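Local coordinates for protein MerB2 (Bacillus megaterium, PDB 5C17) that probably cleaves the carbon-mercury bond of organomercurials as an alkylmercury lyase, and in this crystal holds a mercury(II) ion and a dithiol in its pocket, at residues Gly81-Thr87 and Leu98-Cys102; Gln64-Val69 and Ser156-Gly162. One frame throughout, in Å; residues are numbered along the deposited sequence. Where two conformers were deposited one is given.

Contact 1 of 2, residues Gly81-Thr87 and Leu98-Cys102. With HG (mercury (II) ion), chain B.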
loop_
_atom_site.group_PDB
_atom_site.type_symbol
_atom_site.label_atom_id
_atom_site.label_comp_id
_atom_site.label_asym_id
_atom_site.label_seq_id
_atom_site.Cartn_x
_atom_site.Cartn_y
_atom_site.Cartn_z
ATOM N N GLY A 81 -2.574 1.087 1.611
ATOM C CA GLY A 81 -2.133 0.616 0.294
ATOM C C GLY A 81 -3.160 -0.166 -0.503
ATOM O O GLY A 81 -2.975 -0.384 -1.689
ATOM N N LEU A 82 -4.231 -0.600 0.153
ATOM C CA LEU A 82 -5.244 -1.436 -0.467
ATOM C C LEU A 82 -6.477 -0.582 -0.794
ATOM O O LEU A 82 -6.913 0.207 0.033
ATOM C CB LEU A 82 -5.632 -2.542 0.511
ATOM C CG LEU A 82 -6.622 -3.592 0.011
ATOM C CD1 LEU A 82 -6.057 -4.392 -1.154
ATOM C CD2 LEU A 82 -7.024 -4.516 1.163
ATOM N N SER A 83 -7.059 -0.786 -1.973
ATOM C CA SER A 83 -8.130 0.073 -2.468
ATOM C C SER A 83 -9.210 -0.714 -3.200
ATOM O O SER A 83 -8.920 -1.613 -3.989
ATOM C CB SER A 83 -7.529 1.093 -3.451
ATOM O OG SER A 83 -8.511 1.958 -3.979
ATOM N N ILE A 84 -10.468 -0.344 -2.958
ATOM C CA ILE A 84 -11.524 -0.902 -3.786
ATOM C C ILE A 84 -11.689 -0.096 -5.073
ATOM O O ILE A 84 -12.191 -0.628 -6.057
ATOM C CB ILE A 84 -12.872 -1.080 -3.036
ATOM C CG1 ILE A 84 -13.449 0.263 -2.576
ATOM C CG2 ILE A 84 -12.669 -1.997 -1.861
ATOM C CD1 ILE A 84 -14.851 0.157 -1.998
ATOM N N ILE A 85 -11.249 1.162 -5.086
ATOM C CA ILE A 85 -11.380 1.996 -6.281
ATOM C C ILE A 85 -10.106 1.934 -7.128
ATOM O O ILE A 85 -9.015 1.685 -6.602
ATOM C CB ILE A 85 -11.780 3.453 -5.942
ATOM C CG1 ILE A 85 -10.748 4.118 -5.035
ATOM C CG2 ILE A 85 -13.183 3.478 -5.316
ATOM C CD1 ILE A 85 -10.941 5.647 -4.888
ATOM N N PRO A 86 -10.235 2.124 -8.449
ATOM C CA PRO A 86 -9.113 1.856 -9.359
ATOM C C PRO A 86 -7.861 2.688 -9.140
ATOM O O PRO A 86 -7.889 3.856 -8.758
ATOM C CB PRO A 86 -9.690 2.156 -10.745
ATOM C CG PRO A 86 -11.139 1.988 -10.584
ATOM C CD PRO A 86 -11.458 2.456 -9.197
ATOM N N THR A 87 -6.744 2.019 -9.408
ATOM C CA THR A 87 -5.444 2.645 -9.541
ATOM C C THR A 87 -4.774 1.952 -10.728
ATOM O O THR A 87 -5.337 1.045 -11.332
ATOM C CB THR A 87 -4.570 2.445 -8.306
ATOM O OG1 THR A 87 -4.153 1.080 -8.264
ATOM C CG2 THR A 87 -5.317 2.809 -7.024
ATOM N N LEU A 98 -9.102 -6.036 -6.687
ATOM C CA LEU A 98 -8.836 -4.860 -5.885
ATOM C C LEU A 98 -7.676 -4.096 -6.518
ATOM O O LEU A 98 -7.206 -4.442 -7.605
ATOM C CB LEU A 98 -8.539 -5.268 -4.434
ATOM C CG LEU A 98 -9.694 -5.963 -3.694
ATOM C CD1 LEU A 98 -9.235 -6.604 -2.395
ATOM C CD2 LEU A 98 -10.799 -4.968 -3.389
ATOM N N PHE A 99 -7.227 -3.048 -5.843
ATOM C CA PHE A 99 -6.173 -2.200 -6.376
ATOM C C PHE A 99 -5.205 -1.836 -5.274
ATOM O O PHE A 99 -5.532 -1.938 -4.093
ATOM C CB PHE A 99 -6.782 -0.946 -6.999
ATOM C CG PHE A 99 -7.747 -1.247 -8.094
ATOM C CD1 PHE A 99 -9.089 -1.445 -7.810
ATOM C CD2 PHE A 99 -7.317 -1.359 -9.412
ATOM C CE1 PHE A 99 -9.986 -1.746 -8.828
ATOM C CE2 PHE A 99 -8.223 -1.650 -10.429
ATOM C CZ PHE A 99 -9.557 -1.840 -10.125
ATOM N N ALA A 100 -3.995 -1.450 -5.675
ATOM C CA ALA A 100 -2.981 -1.046 -4.715
ATOM C C ALA A 100 -2.499 0.367 -5.004
ATOM O O ALA A 100 -2.438 0.793 -6.169
ATOM C CB ALA A 100 -1.801 -2.002 -4.750
ATOM N N TRP A 101 -2.099 1.081 -3.954
ATOM C CA TRP A 101 -1.661 2.468 -4.109
ATOM C C TRP A 101 -0.313 2.611 -4.823
ATOM O O TRP A 101 -0.045 3.667 -5.380
ATOM C CB TRP A 101 -1.584 3.170 -2.765
ATOM C CG TRP A 101 -2.915 3.383 -2.112
ATOM C CD1 TRP A 101 -4.145 3.242 -2.676
ATOM C CD2 TRP A 101 -3.136 3.782 -0.763
ATOM N NE1 TRP A 101 -5.129 3.523 -1.753
ATOM C CE2 TRP A 101 -4.532 3.870 -0.573
ATOM C CE3 TRP A 101 -2.294 4.098 0.303
ATOM C CZ2 TRP A 101 -5.087 4.218 0.646
ATOM C CZ3 TRP A 101 -2.850 4.454 1.510
ATOM C CH2 TRP A 101 -4.232 4.516 1.672
ATOM N N CYS A 102 0.537 1.586 -4.781
ATOM C CA CYS A 102 1.843 1.655 -5.425
ATOM C C CYS A 102 2.389 0.255 -5.668
ATOM O O CYS A 102 1.822 -0.749 -5.236
ATOM C CB CYS A 102 2.833 2.462 -4.577
ATOM S SG CYS A 102 3.401 1.589 -3.098
HETATM HG HG HG B . 2.637 2.722 -1.159
HETATM O O HOH W 1 -7.851 4.239 -2.443
HETATM O O HOH W 2 1.132 2.102 0.694
#

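Contact 2 of 2, residues Gln64-Val69 and Ser156-Gly162. With DTV ((2S,3S)-1,4-dimercaptobutane-2,3-diol), chain D.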
loop_
_atom_site.group_PDB
_atom_site.type_symbol
_atom_site.label_atom_id
_atom_site.label_comp_id
_atom_site.label_asym_id
_atom_site.label_seq_id
_atom_site.Cartn_x
_atom_site.Cartn_y
_atom_site.Cartn_z
ATOM N N GLN A 64 -6.031 12.634 7.123
ATOM C CA GLN A 64 -5.042 13.695 6.934
ATOM C C GLN A 64 -3.700 13.102 6.498
ATOM O O GLN A 64 -3.031 13.641 5.612
ATOM C CB GLN A 64 -4.858 14.525 8.216
ATOM C CG GLN A 64 -6.029 15.449 8.551
ATOM C CD GLN A 64 -5.910 16.145 9.914
ATOM O OE1 GLN A 64 -5.381 15.583 10.887
ATOM N NE2 GLN A 64 -6.417 17.375 9.985
ATOM N N ARG A 65 -3.331 11.971 7.100
ATOM C CA ARG A 65 -2.079 11.281 6.781
ATOM C C ARG A 65 -2.199 10.452 5.498
ATOM O O ARG A 65 -1.237 9.848 5.052
ATOM C CB ARG A 65 -1.678 10.364 7.941
ATOM C CG ARG A 65 -1.221 11.106 9.174
ATOM C CD ARG A 65 -0.854 10.151 10.298
ATOM N NE ARG A 65 -0.168 10.808 11.404
ATOM C CZ ARG A 65 1.135 11.033 11.434
ATOM N NH1 ARG A 65 1.894 10.651 10.420
ATOM N NH2 ARG A 65 1.678 11.641 12.481
ATOM N N GLN A 66 -3.381 10.460 4.902
ATOM C CA GLN A 66 -3.684 9.678 3.703
ATOM C C GLN A 66 -3.293 8.209 3.875
ATOM O O GLN A 66 -2.880 7.541 2.934
ATOM C CB GLN A 66 -3.040 10.302 2.468
ATOM C CG GLN A 66 -3.487 11.724 2.243
ATOM C CD GLN A 66 -2.914 12.342 0.981
ATOM O OE1 GLN A 66 -1.916 11.887 0.444
ATOM N NE2 GLN A 66 -3.557 13.392 0.505
ATOM N N MET A 67 -3.471 7.727 5.104
ATOM C CA MET A 67 -3.375 6.306 5.417
ATOM C C MET A 67 -4.670 5.569 5.150
ATOM O O MET A 67 -4.682 4.337 5.070
ATOM C CB MET A 67 -2.947 6.114 6.866
ATOM C CG MET A 67 -1.501 6.510 7.094
ATOM S SD MET A 67 -1.008 6.499 8.821
ATOM C CE MET A 67 -1.152 4.751 9.157
ATOM N N ILE A 68 -5.742 6.341 5.016
ATOM C CA ILE A 68 -7.013 5.885 4.465
ATOM C C ILE A 68 -7.428 6.912 3.425
ATOM O O ILE A 68 -6.972 8.064 3.458
ATOM C CB ILE A 68 -8.118 5.716 5.538
ATOM C CG1 ILE A 68 -8.490 7.067 6.168
ATOM C CG2 ILE A 68 -7.677 4.720 6.605
ATOM C CD1 ILE A 68 -9.637 6.984 7.148
ATOM N N VAL A 69 -8.271 6.471 2.501
ATOM C CA VAL A 69 -8.794 7.323 1.434
ATOM C C VAL A 69 -10.302 7.302 1.485
ATOM O O VAL A 69 -10.900 6.239 1.595
ATOM C CB VAL A 69 -8.296 6.887 0.031
ATOM C CG1 VAL A 69 -9.089 7.572 -1.096
ATOM C CG2 VAL A 69 -6.820 7.179 -0.092
ATOM N N SER A 156 7.910 9.276 8.369
ATOM C CA SER A 156 6.794 9.124 9.318
ATOM C C SER A 156 5.783 10.261 9.333
ATOM O O SER A 156 4.743 10.092 9.891
ATOM C CB SER A 156 7.299 9.019 10.699
ATOM O OG SER A 156 7.827 10.203 11.100
ATOM N N GLU A 157 6.076 11.367 8.670
ATOM C CA GLU A 157 5.105 12.446 8.608
ATOM C C GLU A 157 4.541 12.643 7.214
ATOM O O GLU A 157 3.621 13.415 7.032
ATOM C CB GLU A 157 5.728 13.740 9.129
ATOM C CG GLU A 157 5.839 13.774 10.630
ATOM C CD GLU A 157 4.485 13.765 11.333
ATOM O OE1 GLU A 157 3.571 14.520 10.934
ATOM O OE2 GLU A 157 4.331 12.997 12.304
ATOM N N ALA A 158 5.073 11.913 6.239
ATOM C CA ALA A 158 4.638 12.058 4.867
ATOM C C ALA A 158 3.301 11.367 4.690
ATOM O O ALA A 158 3.110 10.281 5.213
ATOM C CB ALA A 158 5.664 11.448 3.928
ATOM N N PRO A 159 2.378 12.005 3.960
ATOM C CA PRO A 159 1.144 11.292 3.651
ATOM C C PRO A 159 1.404 10.125 2.699
ATOM O O PRO A 159 2.353 10.174 1.903
ATOM C CB PRO A 159 0.270 12.361 2.988
ATOM C CG PRO A 159 1.224 13.372 2.459
ATOM C CD PRO A 159 2.399 13.364 3.383
ATOM N N TRP A 160 0.576 9.092 2.775
ATOM C CA TRP A 160 0.799 7.878 1.998
ATOM C C TRP A 160 0.161 7.974 0.593
ATOM O O TRP A 160 0.861 8.186 -0.394
ATOM C CB TRP A 160 0.257 6.636 2.720
ATOM C CG TRP A 160 0.932 6.186 4.015
ATOM C CD1 TRP A 160 1.578 6.961 4.940
ATOM C CD2 TRP A 160 0.969 4.836 4.527
ATOM N NE1 TRP A 160 2.052 6.166 5.976
ATOM C CE2 TRP A 160 1.682 4.864 5.745
ATOM C CE3 TRP A 160 0.467 3.603 4.063
ATOM C CZ2 TRP A 160 1.900 3.711 6.510
ATOM C CZ3 TRP A 160 0.710 2.460 4.818
ATOM C CH2 TRP A 160 1.417 2.526 6.026
ATOM N N ALA A 161 -1.164 7.835 0.489
ATOM C CA ALA A 161 -1.787 7.574 -0.814
ATOM C C ALA A 161 -1.472 8.638 -1.861
ATOM O O ALA A 161 -1.204 8.316 -3.014
ATOM C CB ALA A 161 -3.297 7.440 -0.658
ATOM N N GLY A 162 -1.510 9.904 -1.456
ATOM C CA GLY A 162 -1.276 11.010 -2.371
ATOM C C GLY A 162 0.065 11.693 -2.170
ATOM O O GLY A 162 0.299 12.801 -2.673
HETATM S S1 DTV D . 5.777 6.798 4.051
HETATM C C1 DTV D . 5.528 5.141 3.414
HETATM C C2 DTV D . 4.130 4.910 2.864
HETATM O O2 DTV D . 3.930 5.698 1.724
HETATM C C3 DTV D . 3.854 3.452 2.480
HETATM O O3 DTV D . 3.932 2.646 3.639
HETATM C C4 DTV D . 4.811 2.909 1.432
HETATM S S4 DTV D . 4.145 1.491 0.569
HETATM O O HOH W 3 1.583 9.512 8.012
HETATM O O HOH W 4 -0.253 14.443 -0.042
#

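Contact 1 of 2, residues Gly81-Thr87 and Leu98-Cys102
Antiparallel pairing of strands 82-83 and 96-100, leading into the mercury site at C102, joins S83 to F99 as a hydrogen-bonded pair and L82 to A100 as the adjoining non-hydrogen-bonded one. S83 N donates to F99 O (2.9 Å), and F99 N returns a bond of 2.9 Å to S83 O. W101 N extends the ladder to G81 O at 2.8 Å. Beyond the strand the chain folds back over the F99 ring: P86 CA sits 3.4 Å from its centroid and 4° off the normal, a CH-pi contact, while S83 O lies at the ring edge. T87 OG1, set between its own backbone N and carbonyl carbon (chi1 72°), donates to A100 O at 2.7 Å; N89 also donates to that carbonyl. The indole of W101 lies over G81, with G81 N 3.3 Å from W101 CE3, and its NE1 donates to a water at 2.9 Å that in turn donates to S83 OG. S83 OG itself donates a hydrogen bond to I85 O. With an alanine at W101, the G81 backbone would probably lose its aromatic cover and the bridging water its indole donor. Next in the chain, C102 SG binds mercury at 2.4 Å, with C165 as the second cysteine ligand, and C102 N-caps helix 103-113. Strand 82-83 runs between strands 76-79 and 96-100; L82 and A100 share one sheet face, where L82 packs on helix 22-34 and both meet helix 103-113.

Contact 2 of 2, residues Gln64-Val69 and Ser156-Gly162
R65 and E157 are joined by a salt bridge, R65 NH2 donating to E157 OE2 at 3.0 Å. The guanidinium and carboxylate planes stand 72° apart, and OE2, approached from above the carboxylate plane, is shared with K17. The neighbouring R65 NH1 donates to S156 O (3.0 Å) nearly within the guanidinium plane, and a water links NH1 to A158 O; the R65 chain is extended from CG to NE (chi2 179°), which carries the charged group along to these partners. Nearer the backbone, W160 N donates to R65 O at 3.0 Å. A161 N makes a straighter bond to Q66 O, 3.0 Å long with 165° at the hydrogen. Two helix ends thus meet: Q66, with positive phi, closes helix 52-64 in a Schellman motif, and its carbonyl and that of R65 receive N-H groups from the first turn of helix 160-164, whose N-cap is P159. The Q66 side chain runs beside P159, and its OE1 takes a weak bond from G162 N (2.8 Å). Further in, the W160 indole is sandwiched. M67 CG lies over the five-membered ring, 3.7 Å from W160 NE1, with the sulfur oblique in a Met-aromatic contact; across the opposite face the dithiol places O3 3.4 Å from W160 CZ3. V69 CG2 touches A161 CB at 3.6 Å.

The centres of the two contacts lie about 14 Å apart, and along the chain contact 1 is nested within the loop that contact 2 closes. They meet at W101: the indole face turned from G81 is covered by contact 2, with A161 CB 3.6 Å from W101 CE3 and V69 CG2 3.5 Å from W101 CZ2, while Q66 O approaches obliquely, 3.4 Å from W101 CZ3. The two contacts also converge on the ligands. Contact 1 supplies the metal-binding C102 and contact 2 the pocket wall at W160, whose side chain comes within about 6 Å of the mercury at the nearest atoms; the dithiol spans them, with DTV S4 2.6 Å from the mercury ion.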